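Local structure of aromatic-ring-hydroxylating dioxygenase beta subunit (6VW4) at residues Y11-Q16 / L124-D129; E31-T36 / A135-E140; P47-A52 / V59-E64. The protein is of unknown function, binds a tricyclic benzoisochromene acetic acid in an NTF2-like pocket, and may act in polyketide biosynthesis. All coordinates share one frame; numbering follows the deposited sequence.

Contact 1 of 3, residues Y11-Q16 / L124-D129; sequences YAEVQQ and LVRGAD
Glu-13 swings CG to the far side from its backbone N (chi1 -153°) and runs out straight from the helix, while Arg-126 bends at its third torsion (chi3 -90°), and these two shapes let the guanidinium meet the carboxylate end-on through NH1 and NH2 as a bidentate salt bridge. Each carboxylate oxygen receives its own nitrogen: NH2 of Arg-126 reaches OE1 of Glu-13 at 2.9 Å, and NH1 of Arg-126 reaches OE2 of Glu-13, also at 2.9 Å. Both bonds are nearly straight, and both oxygens lie close to the guanidinium plane. OE2 offers its syn lone pair, whereas at OE1 the donor comes from the syn side but stands somewhat out of the carboxylate plane. With the two flat groups nearly coplanar, the double grip opposes rotation of either end. NH1 is also bonded to the backbone O of Gly-130, so the turn after the strand helps to position the arginine. An alanine here in place of the glutamate would remove both acceptors and is likely to leave the guanidinium without this countercharge, keeping the bond to the O of Gly-130 but freer to turn. Deeper in, the contact is apolar and light: CG1 of Val-14 meets CD1 of Leu-124 at 4.3 Å. With the ion pair at the margin and the aliphatic pair inside, helix 8-26 lies against the curved sheet of the NTF2-like fold. Leu-132 of strand 132-139 touches Glu-13, Val-14 and Arg-126, Leu-83 of strand 75-86 packs on Val-14, and Val-96 and Ala-98 of strand 96-108 pack on Leu-124.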
loop_
_atom_site.group_PDB
_atom_site.type_symbol
_atom_site.label_atom_id
_atom_site.label_comp_id
_atom_site.label_asym_id
_atom_site.label_seq_id
_atom_site.Cartn_x
_atom_site.Cartn_y
_atom_site.Cartn_z
ATOM N N TYR A 11 -1.411 10.577 11.636
ATOM C CA TYR A 11 -1.217 9.375 10.829
ATOM C C TYR A 11 -1.211 9.734 9.347
ATOM O O TYR A 11 -0.285 9.383 8.602
ATOM C CB TYR A 11 -2.325 8.363 11.183
ATOM C CG TYR A 11 -2.149 6.996 10.633
ATOM C CD1 TYR A 11 -2.672 6.659 9.382
ATOM C CD2 TYR A 11 -1.473 6.038 11.342
ATOM C CE1 TYR A 11 -2.513 5.404 8.868
ATOM C CE2 TYR A 11 -1.320 4.776 10.846
ATOM C CZ TYR A 11 -1.825 4.468 9.604
ATOM O OH TYR A 11 -1.655 3.209 9.138
ATOM N N ALA A 12 -2.202 10.503 8.919
ATOM C CA ALA A 12 -2.224 11.005 7.543
ATOM C C ALA A 12 -1.034 11.918 7.233
ATOM O O ALA A 12 -0.499 11.902 6.112
ATOM C CB ALA A 12 -3.537 11.750 7.280
ATOM N N GLU A 13 -0.636 12.754 8.185
ATOM C CA GLU A 13 0.511 13.628 7.947
ATOM C C GLU A 13 1.797 12.820 7.732
ATOM O O GLU A 13 2.620 13.170 6.881
ATOM C CB GLU A 13 0.664 14.592 9.126
ATOM C CG GLU A 13 1.337 15.905 8.767
ATOM C CD GLU A 13 1.703 16.778 9.973
ATOM O OE1 GLU A 13 1.192 16.566 11.094
ATOM O OE2 GLU A 13 2.541 17.681 9.775
ATOM N N VAL A 14 1.998 11.736 8.495
ATOM C CA VAL A 14 3.189 10.898 8.273
ATOM C C VAL A 14 3.149 10.247 6.884
ATOM O O VAL A 14 4.153 10.244 6.150
ATOM C CB VAL A 14 3.340 9.837 9.372
ATOM C CG1 VAL A 14 4.492 8.848 8.974
ATOM C CG2 VAL A 14 3.597 10.498 10.728
ATOM N N GLN A 15 1.987 9.722 6.488
ATOM C CA GLN A 15 1.877 9.120 5.159
ATOM C C GLN A 15 2.175 10.139 4.062
ATOM O O GLN A 15 2.863 9.823 3.082
ATOM C CB GLN A 15 0.486 8.547 4.946
ATOM C CG GLN A 15 0.079 7.495 5.893
ATOM C CD GLN A 15 -1.401 7.157 5.728
ATOM O OE1 GLN A 15 -2.301 7.885 6.197
ATOM N NE2 GLN A 15 -1.663 6.076 5.039
ATOM N N GLN A 16 1.665 11.375 4.215
ATOM C CA GLN A 16 1.907 12.414 3.217
ATOM C C GLN A 16 3.388 12.739 3.128
ATOM O O GLN A 16 3.939 12.919 2.026
ATOM C CB GLN A 16 1.104 13.674 3.557
ATOM C CG GLN A 16 1.524 14.932 2.783
ATOM C CD GLN A 16 0.677 15.167 1.516
ATOM O OE1 GLN A 16 -0.183 14.357 1.175
ATOM N NE2 GLN A 16 0.930 16.273 0.819
ATOM N N LEU A 124 10.235 10.626 13.568
ATOM C CA LEU A 124 9.934 11.950 13.035
ATOM C C LEU A 124 9.817 12.949 14.180
ATOM O O LEU A 124 9.386 12.609 15.289
ATOM C CB LEU A 124 8.631 11.984 12.220
ATOM C CG LEU A 124 8.757 11.121 10.943
ATOM C CD1 LEU A 124 8.016 9.812 11.149
ATOM C CD2 LEU A 124 8.204 11.732 9.717
ATOM N N VAL A 125 10.204 14.186 13.876
ATOM C CA VAL A 125 10.085 15.331 14.756
ATOM C C VAL A 125 9.462 16.454 13.936
ATOM O O VAL A 125 9.361 16.388 12.712
ATOM C CB VAL A 125 11.435 15.795 15.349
ATOM C CG1 VAL A 125 12.011 14.751 16.238
ATOM C CG2 VAL A 125 12.398 16.134 14.272
ATOM N N ARG A 126 9.009 17.477 14.634
ATOM C CA ARG A 126 8.444 18.650 13.992
ATOM C C ARG A 126 9.491 19.754 13.963
ATOM O O ARG A 126 10.180 19.991 14.956
ATOM C CB ARG A 126 7.182 19.094 14.724
ATOM C CG ARG A 126 6.148 19.571 13.779
ATOM C CD ARG A 126 4.862 19.769 14.497
ATOM N NE ARG A 126 4.011 18.586 14.506
ATOM C CZ ARG A 126 3.370 18.122 13.444
ATOM N NH1 ARG A 126 3.523 18.728 12.276
ATOM N NH2 ARG A 126 2.599 17.032 13.555
ATOM N N GLY A 127 9.634 20.397 12.818
ATOM C CA GLY A 127 10.527 21.526 12.699
ATOM C C GLY A 127 9.926 22.835 13.217
ATOM O O GLY A 127 8.787 22.909 13.697
ATOM N N ALA A 128 10.737 23.895 13.103
ATOM C CA ALA A 128 10.355 25.188 13.659
ATOM C C ALA A 128 9.088 25.700 12.992
ATOM O O ALA A 128 8.197 26.247 13.652
ATOM C CB ALA A 128 11.501 26.192 13.486
ATOM N N ASP A 129 8.985 25.503 11.684
ATOM C CA ASP A 129 7.828 25.891 10.900
ATOM C C ASP A 129 6.640 24.920 11.018
ATOM O O ASP A 129 5.747 24.984 10.170
ATOM C CB ASP A 129 8.247 25.992 9.430
ATOM C CG ASP A 129 8.659 24.632 8.842
ATOM O OD1 ASP A 129 8.719 23.635 9.608
ATOM O OD2 ASP A 129 8.898 24.556 7.611
#

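Contact 2 of 3, residues E31-T36 / A135-E140; sequences EEYADT and ASRWVE. With SDN ([(3S)-9-hydroxy-1-methyl-10-oxo-4,10-dihydro-3H-benzo[g]isochromen-3-yl]acetic acid), chain C.
Tyr-33 and Arg-137 meet through OH and NH1, which lie 3.2 Å apart in a bent, weak hydrogen bond, with the nitrogen near the plane of the tyrosine ring at its edge. Tyr-33 sets its ring opposite the backbone N (chi1 170°), which carries OH toward the strand. The firmer bond at this hydroxyl comes from the ligand, whose O4 donates to OH of Tyr-33 at 2.8 Å. The ligand turns the C9-C10 edge of its hydroxylated ring toward one face of the guanidinium, and NH1 of Arg-137 comes within 3.2 Å of ligand C10. Arg-137 is buried, and its NH2 forms a salt bridge with Asp-122, which probably offsets its charge and helps to position it. This is the ligand pocket of a SnoaL-like, NTF2-type fold, where a helix covers the concave face of a bent sheet; a classic beta bulge, Ala-135 and Ser-136 facing Val-123, precedes the arginine. Farther along the strand Val-139 packs on the ligand, CG1 3.8 Å from C6. The tyrosine ring also packs edge-to-face with Phe-37. By contrast, Glu-31, Glu-32 and Asp-35 lie on the solvent side of their segment, and Trp-138 is exposed on the strand.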
loop_
_atom_site.group_PDB
_atom_site.type_symbol
_atom_site.label_atom_id
_atom_site.label_comp_id
_atom_site.label_asym_id
_atom_site.label_seq_id
_atom_site.Cartn_x
_atom_site.Cartn_y
_atom_site.Cartn_z
ATOM N N GLU A 31 18.863 15.550 -3.233
ATOM C CA GLU A 31 19.012 16.663 -2.292
ATOM C C GLU A 31 17.681 16.986 -1.636
ATOM O O GLU A 31 17.604 17.158 -0.412
ATOM C CB GLU A 31 19.563 17.907 -2.996
ATOM C CG GLU A 31 21.022 17.781 -3.439
ATOM C CD GLU A 31 21.184 17.072 -4.795
ATOM O OE1 GLU A 31 22.286 17.181 -5.391
ATOM O OE2 GLU A 31 20.226 16.403 -5.263
ATOM N N GLU A 32 16.615 17.042 -2.440
ATOM C CA GLU A 32 15.277 17.244 -1.888
ATOM C C GLU A 32 14.959 16.175 -0.857
ATOM O O GLU A 32 14.332 16.452 0.167
ATOM C CB GLU A 32 14.220 17.181 -2.988
ATOM C CG GLU A 32 14.116 18.343 -3.898
ATOM C CD GLU A 32 12.902 18.206 -4.816
ATOM O OE1 GLU A 32 11.882 17.586 -4.400
ATOM O OE2 GLU A 32 12.971 18.726 -5.951
ATOM N N TYR A 33 15.378 14.931 -1.130
ATOM C CA TYR A 33 15.122 13.851 -0.196
ATOM C C TYR A 33 15.867 14.096 1.092
ATOM O O TYR A 33 15.302 13.924 2.177
ATOM C CB TYR A 33 15.507 12.501 -0.802
ATOM C CG TYR A 33 15.503 11.314 0.155
ATOM C CD1 TYR A 33 14.331 10.676 0.468
ATOM C CD2 TYR A 33 16.673 10.837 0.729
ATOM C CE1 TYR A 33 14.297 9.589 1.298
ATOM C CE2 TYR A 33 16.644 9.745 1.594
ATOM C CZ TYR A 33 15.438 9.116 1.842
ATOM O OH TYR A 33 15.326 8.036 2.674
ATOM N N ALA A 34 17.139 14.495 0.999
ATOM C CA ALA A 34 17.911 14.731 2.219
ATOM C C ALA A 34 17.348 15.901 3.015
ATOM O O ALA A 34 17.451 15.911 4.238
ATOM C CB ALA A 34 19.391 14.970 1.895
ATOM N N ASP A 35 16.727 16.870 2.351
ATOM C CA ASP A 35 16.113 17.986 3.061
ATOM C C ASP A 35 14.842 17.614 3.808
ATOM O O ASP A 35 14.263 18.488 4.469
ATOM C CB ASP A 35 15.754 19.130 2.093
ATOM C CG ASP A 35 16.989 19.888 1.584
ATOM O OD1 ASP A 35 18.084 19.716 2.170
ATOM O OD2 ASP A 35 16.866 20.631 0.591
ATOM N N THR A 36 14.332 16.390 3.662
ATOM C CA THR A 36 13.208 15.981 4.505
ATOM C C THR A 36 13.686 15.328 5.781
ATOM O O THR A 36 12.864 14.961 6.640
ATOM C CB THR A 36 12.261 15.021 3.764
ATOM O OG1 THR A 36 12.896 13.749 3.608
ATOM C CG2 THR A 36 11.875 15.589 2.409
ATOM N N ALA A 135 14.069 12.367 11.680
ATOM C CA ALA A 135 15.264 12.300 12.494
ATOM C C ALA A 135 16.050 11.034 12.207
ATOM O O ALA A 135 17.287 11.054 12.200
ATOM C CB ALA A 135 14.883 12.334 13.968
ATOM N N SER A 136 15.353 9.914 12.013
ATOM C CA SER A 136 16.043 8.677 11.676
ATOM C C SER A 136 15.174 7.744 10.835
ATOM O O SER A 136 13.932 7.747 10.928
ATOM C CB SER A 136 16.537 7.948 12.952
ATOM O OG SER A 136 15.502 7.780 13.895
ATOM N N ARG A 137 15.867 6.945 10.023
ATOM C CA ARG A 137 15.289 5.869 9.226
ATOM C C ARG A 137 16.211 4.656 9.316
ATOM O O ARG A 137 17.392 4.722 8.956
ATOM C CB ARG A 137 15.094 6.306 7.776
ATOM C CG ARG A 137 14.796 5.153 6.826
ATOM C CD ARG A 137 14.137 5.677 5.580
ATOM N NE ARG A 137 12.795 6.130 5.887
ATOM C CZ ARG A 137 12.041 6.828 5.049
ATOM N NH1 ARG A 137 12.514 7.166 3.862
ATOM N NH2 ARG A 137 10.828 7.223 5.411
ATOM N N TRP A 138 15.669 3.567 9.819
ATOM C CA TRP A 138 16.395 2.345 10.098
ATOM C C TRP A 138 15.761 1.223 9.267
ATOM O O TRP A 138 14.661 0.753 9.574
ATOM C CB TRP A 138 16.357 2.070 11.598
ATOM C CG TRP A 138 17.560 1.340 12.029
ATOM C CD1 TRP A 138 17.694 -0.018 12.165
ATOM C CD2 TRP A 138 18.841 1.909 12.344
ATOM N NE1 TRP A 138 18.978 -0.326 12.562
ATOM C CE2 TRP A 138 19.702 0.837 12.675
ATOM C CE3 TRP A 138 19.340 3.221 12.387
ATOM C CZ2 TRP A 138 21.040 1.036 13.042
ATOM C CZ3 TRP A 138 20.669 3.417 12.757
ATOM C CH2 TRP A 138 21.503 2.328 13.077
ATOM N N VAL A 139 16.442 0.817 8.199
ATOM C CA VAL A 139 15.932 -0.180 7.267
ATOM C C VAL A 139 16.515 -1.552 7.586
ATOM O O VAL A 139 17.736 -1.705 7.695
ATOM C CB VAL A 139 16.247 0.204 5.811
ATOM C CG1 VAL A 139 15.582 -0.811 4.866
ATOM C CG2 VAL A 139 15.763 1.587 5.510
ATOM N N GLU A 140 15.645 -2.556 7.695
ATOM C CA GLU A 140 16.055 -3.960 7.623
ATOM C C GLU A 140 15.685 -4.580 6.272
ATOM O O GLU A 140 14.792 -4.102 5.556
ATOM C CB GLU A 140 15.425 -4.791 8.736
ATOM C CG GLU A 140 15.630 -4.231 10.130
ATOM C CD GLU A 140 17.015 -4.474 10.693
ATOM O OE1 GLU A 140 17.292 -3.931 11.787
ATOM O OE2 GLU A 140 17.827 -5.198 10.055
HETATM O O4 SDN C . 14.903 5.485 1.490
HETATM C C11 SDN C . 14.317 4.273 1.859
HETATM C C12 SDN C . 14.854 3.047 1.468
HETATM C C13 SDN C . 16.139 3.043 0.609
HETATM O O5 SDN C . 16.649 4.068 0.294
HETATM C C14 SDN C . 16.733 1.714 0.179
HETATM C C15 SDN C . 18.032 1.698 -0.663
HETATM O O3 SDN C . 18.863 0.528 -0.509
HETATM C C16 SDN C . 18.529 2.907 -1.470
HETATM C C10 SDN C . 13.141 4.286 2.590
HETATM C C9 SDN C . 12.516 3.085 2.961
HETATM C C8 SDN C . 13.057 1.865 2.585
HETATM C C7 SDN C . 14.225 1.836 1.830
HETATM C C6 SDN C . 14.822 0.457 1.397
HETATM C C5 SDN C . 16.104 0.473 0.567
HETATM C C4 SDN C . 16.695 -0.804 0.164
HETATM C C3 SDN C . 18.111 -0.731 -0.384
HETATM C C2 SDN C . 17.844 -1.183 -1.808
HETATM C C1 SDN C . 18.337 -2.528 -2.302
HETATM O O2 SDN C . 18.920 -3.305 -1.510
HETATM O O1 SDN C . 18.153 -2.827 -3.517
#

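Contact 3 of 3, residues P47-A52 / V59-E64; sequences PGRDPA and VRELNE
Arg-49 meets Glu-61 and Glu-64 in a salt-bridge network, and its two acidic partners use different parts of the same guanidinium. At Glu-61 the interaction is purely one of charge. Its carboxylate stacks on the flat group with the planes 24° apart, and OE1 of Glu-61 stands 3.2 Å above the guanidinium plane of Arg-49, over its centre. The nearest nitrogen, NH2 of Arg-49, is 3.3 Å from that OE1, but no N-H points at the oxygen, so attraction between charges carries this pair without a directed bond. Both side chains place CG opposite the backbone N and bend at the second torsion (chi2 142° in Arg-49, 143° in Glu-61), sliding past each other in opposite directions.

Hydrogen bonding enters at Glu-64, whose extended chain comes to the edge of the guanidinium. NH2 of Arg-49 lies 2.7 Å from OE2 of Glu-64, a salt bridge whose hydrogen bond is weak because the N-H is poorly aimed at the oxygen. Two carboxylates sharing one cation would probably repel each other less than they would alone.

Apolar contact is modest: CB of Ala-52 rests on CB of Glu-61 at 4.1 Å, and Ala-52 also touches Ala-57 and Ile-58 of helix 55-68. Its backbone pairs with Phe-43, carrying the loop into the sheet edge.

Glu-61 and Glu-64 are three residues apart, so nearly one helical turn presents both to one arginine. The whole is a loop-to-helix salt-bridge network within the SnoaL-like domain, tying the approach to edge strand 52-53 to helix 55-68, with the side chain of Glu-61 about 8 Å from the bound ligand.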
loop_
_atom_site.group_PDB
_atom_site.type_symbol
_atom_site.label_atom_id
_atom_site.label_comp_id
_atom_site.label_asym_id
_atom_site.label_seq_id
_atom_site.Cartn_x
_atom_site.Cartn_y
_atom_site.Cartn_z
ATOM N N PRO A 47 21.609 -3.054 6.148
ATOM C CA PRO A 47 22.245 -3.667 7.321
ATOM C C PRO A 47 23.693 -4.034 7.027
ATOM O O PRO A 47 24.063 -4.347 5.891
ATOM C CB PRO A 47 21.389 -4.908 7.593
ATOM C CG PRO A 47 20.083 -4.679 6.826
ATOM C CD PRO A 47 20.479 -3.857 5.635
ATOM N N GLY A 48 24.508 -3.973 8.065
ATOM C CA GLY A 48 25.959 -4.140 7.942
ATOM C C GLY A 48 26.726 -2.857 7.685
ATOM O O GLY A 48 27.758 -2.619 8.306
ATOM N N ARG A 49 26.230 -2.020 6.777
ATOM C CA ARG A 49 26.857 -0.738 6.491
ATOM C C ARG A 49 26.498 0.335 7.524
ATOM O O ARG A 49 25.357 0.426 8.014
ATOM C CB ARG A 49 26.445 -0.256 5.099
ATOM C CG ARG A 49 27.275 0.887 4.546
ATOM C CD ARG A 49 27.512 0.714 3.039
ATOM N NE ARG A 49 28.339 1.809 2.525
ATOM C CZ ARG A 49 28.038 2.577 1.481
ATOM N NH1 ARG A 49 26.920 2.397 0.793
ATOM N NH2 ARG A 49 28.867 3.546 1.129
ATOM N N ASP A 50 27.492 1.154 7.859
ATOM C CA ASP A 50 27.277 2.208 8.839
ATOM C C ASP A 50 26.329 3.244 8.256
ATOM O O ASP A 50 26.334 3.487 7.040
ATOM C CB ASP A 50 28.594 2.881 9.218
ATOM C CG ASP A 50 29.516 1.968 10.005
ATOM O OD1 ASP A 50 29.276 1.741 11.221
ATOM O OD2 ASP A 50 30.495 1.492 9.391
ATOM N N PRO A 51 25.526 3.884 9.097
ATOM C CA PRO A 51 24.548 4.842 8.578
ATOM C C PRO A 51 25.197 6.124 8.099
ATOM O O PRO A 51 26.212 6.555 8.642
ATOM C CB PRO A 51 23.639 5.089 9.776
ATOM C CG PRO A 51 24.517 4.874 10.968
ATOM C CD PRO A 51 25.548 3.842 10.572
ATOM N N ALA A 52 24.607 6.708 7.048
ATOM C CA ALA A 52 24.882 8.083 6.656
ATOM C C ALA A 52 24.232 9.055 7.646
ATOM O O ALA A 52 23.066 8.899 8.025
ATOM C CB ALA A 52 24.366 8.347 5.246
ATOM N N VAL A 59 23.153 12.502 0.924
ATOM C CA VAL A 59 23.222 12.716 -0.518
ATOM C C VAL A 59 24.413 11.992 -1.141
ATOM O O VAL A 59 24.322 11.516 -2.288
ATOM C CB VAL A 59 23.270 14.209 -0.867
ATOM C CG1 VAL A 59 23.666 14.353 -2.365
ATOM C CG2 VAL A 59 21.956 14.882 -0.542
ATOM N N ARG A 60 25.539 11.919 -0.425
ATOM C CA ARG A 60 26.698 11.221 -0.958
ATOM C C ARG A 60 26.445 9.727 -1.025
ATOM O O ARG A 60 26.803 9.077 -2.018
ATOM C CB ARG A 60 27.930 11.545 -0.100
ATOM C CG ARG A 60 29.131 10.568 -0.005
ATOM C CD ARG A 60 30.097 11.060 1.176
ATOM N NE ARG A 60 29.877 12.484 1.533
ATOM C CZ ARG A 60 29.697 12.985 2.770
ATOM N NH1 ARG A 60 29.736 12.218 3.852
ATOM N NH2 ARG A 60 29.467 14.289 2.930
ATOM N N GLU A 61 25.840 9.154 0.018
ATOM C CA GLU A 61 25.627 7.712 -0.014
ATOM C C GLU A 61 24.616 7.296 -1.076
ATOM O O GLU A 61 24.678 6.163 -1.539
ATOM C CB GLU A 61 25.165 7.198 1.341
ATOM C CG GLU A 61 25.142 5.662 1.407
ATOM C CD GLU A 61 25.582 5.113 2.764
ATOM O OE1 GLU A 61 26.786 5.220 3.082
ATOM O OE2 GLU A 61 24.736 4.564 3.518
ATOM N N LEU A 62 23.686 8.172 -1.470
ATOM C CA LEU A 62 22.766 7.831 -2.551
ATOM C C LEU A 62 23.431 7.951 -3.916
ATOM O O LEU A 62 23.081 7.208 -4.843
ATOM C CB LEU A 62 21.525 8.720 -2.511
ATOM C CG LEU A 62 20.609 8.503 -1.306
ATOM C CD1 LEU A 62 19.567 9.620 -1.247
ATOM C CD2 LEU A 62 19.964 7.125 -1.314
ATOM N N ASN A 63 24.374 8.885 -4.063
ATOM C CA ASN A 63 25.141 8.971 -5.304
ATOM C C ASN A 63 26.078 7.768 -5.460
ATOM O O ASN A 63 26.247 7.253 -6.571
ATOM C CB ASN A 63 25.922 10.290 -5.341
ATOM C CG ASN A 63 25.092 11.455 -5.868
ATOM O OD1 ASN A 63 24.265 11.299 -6.763
ATOM N ND2 ASN A 63 25.318 12.628 -5.316
ATOM N N GLU A 64 26.658 7.281 -4.360
ATOM C CA GLU A 64 27.443 6.048 -4.405
ATOM C C GLU A 64 26.595 4.865 -4.858
ATOM O O GLU A 64 26.952 4.155 -5.805
ATOM C CB GLU A 64 28.019 5.739 -3.024
ATOM C CG GLU A 64 29.404 6.273 -2.706
ATOM C CD GLU A 64 29.794 6.000 -1.251
ATOM O OE1 GLU A 64 29.864 6.965 -0.447
ATOM O OE2 GLU A 64 30.000 4.813 -0.907
#

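From the N terminus, helix 8-26 supplies the first half of contact 1, whose loop closes only at strand 111-126. Helix 30-34 then opens contact 2 before that loop is complete, and strand 132-139 closes it afterwards, so the two contacts cross. Contact 3 is local, joining 47-52 to 59-64 across six residues that include the start of helix 55-68, and is nested inside both longer loops. Contacts 1 and 2 reach neighbouring strands of one sheet, with centres 13 Å apart. Contacts 2 and 3 touch directly, where Ala-34 packs on Val-59 and Tyr-33 on Leu-62, whereas contacts 1 and 3 lie on opposite sides of the chain's centre, their centres 24 Å apart.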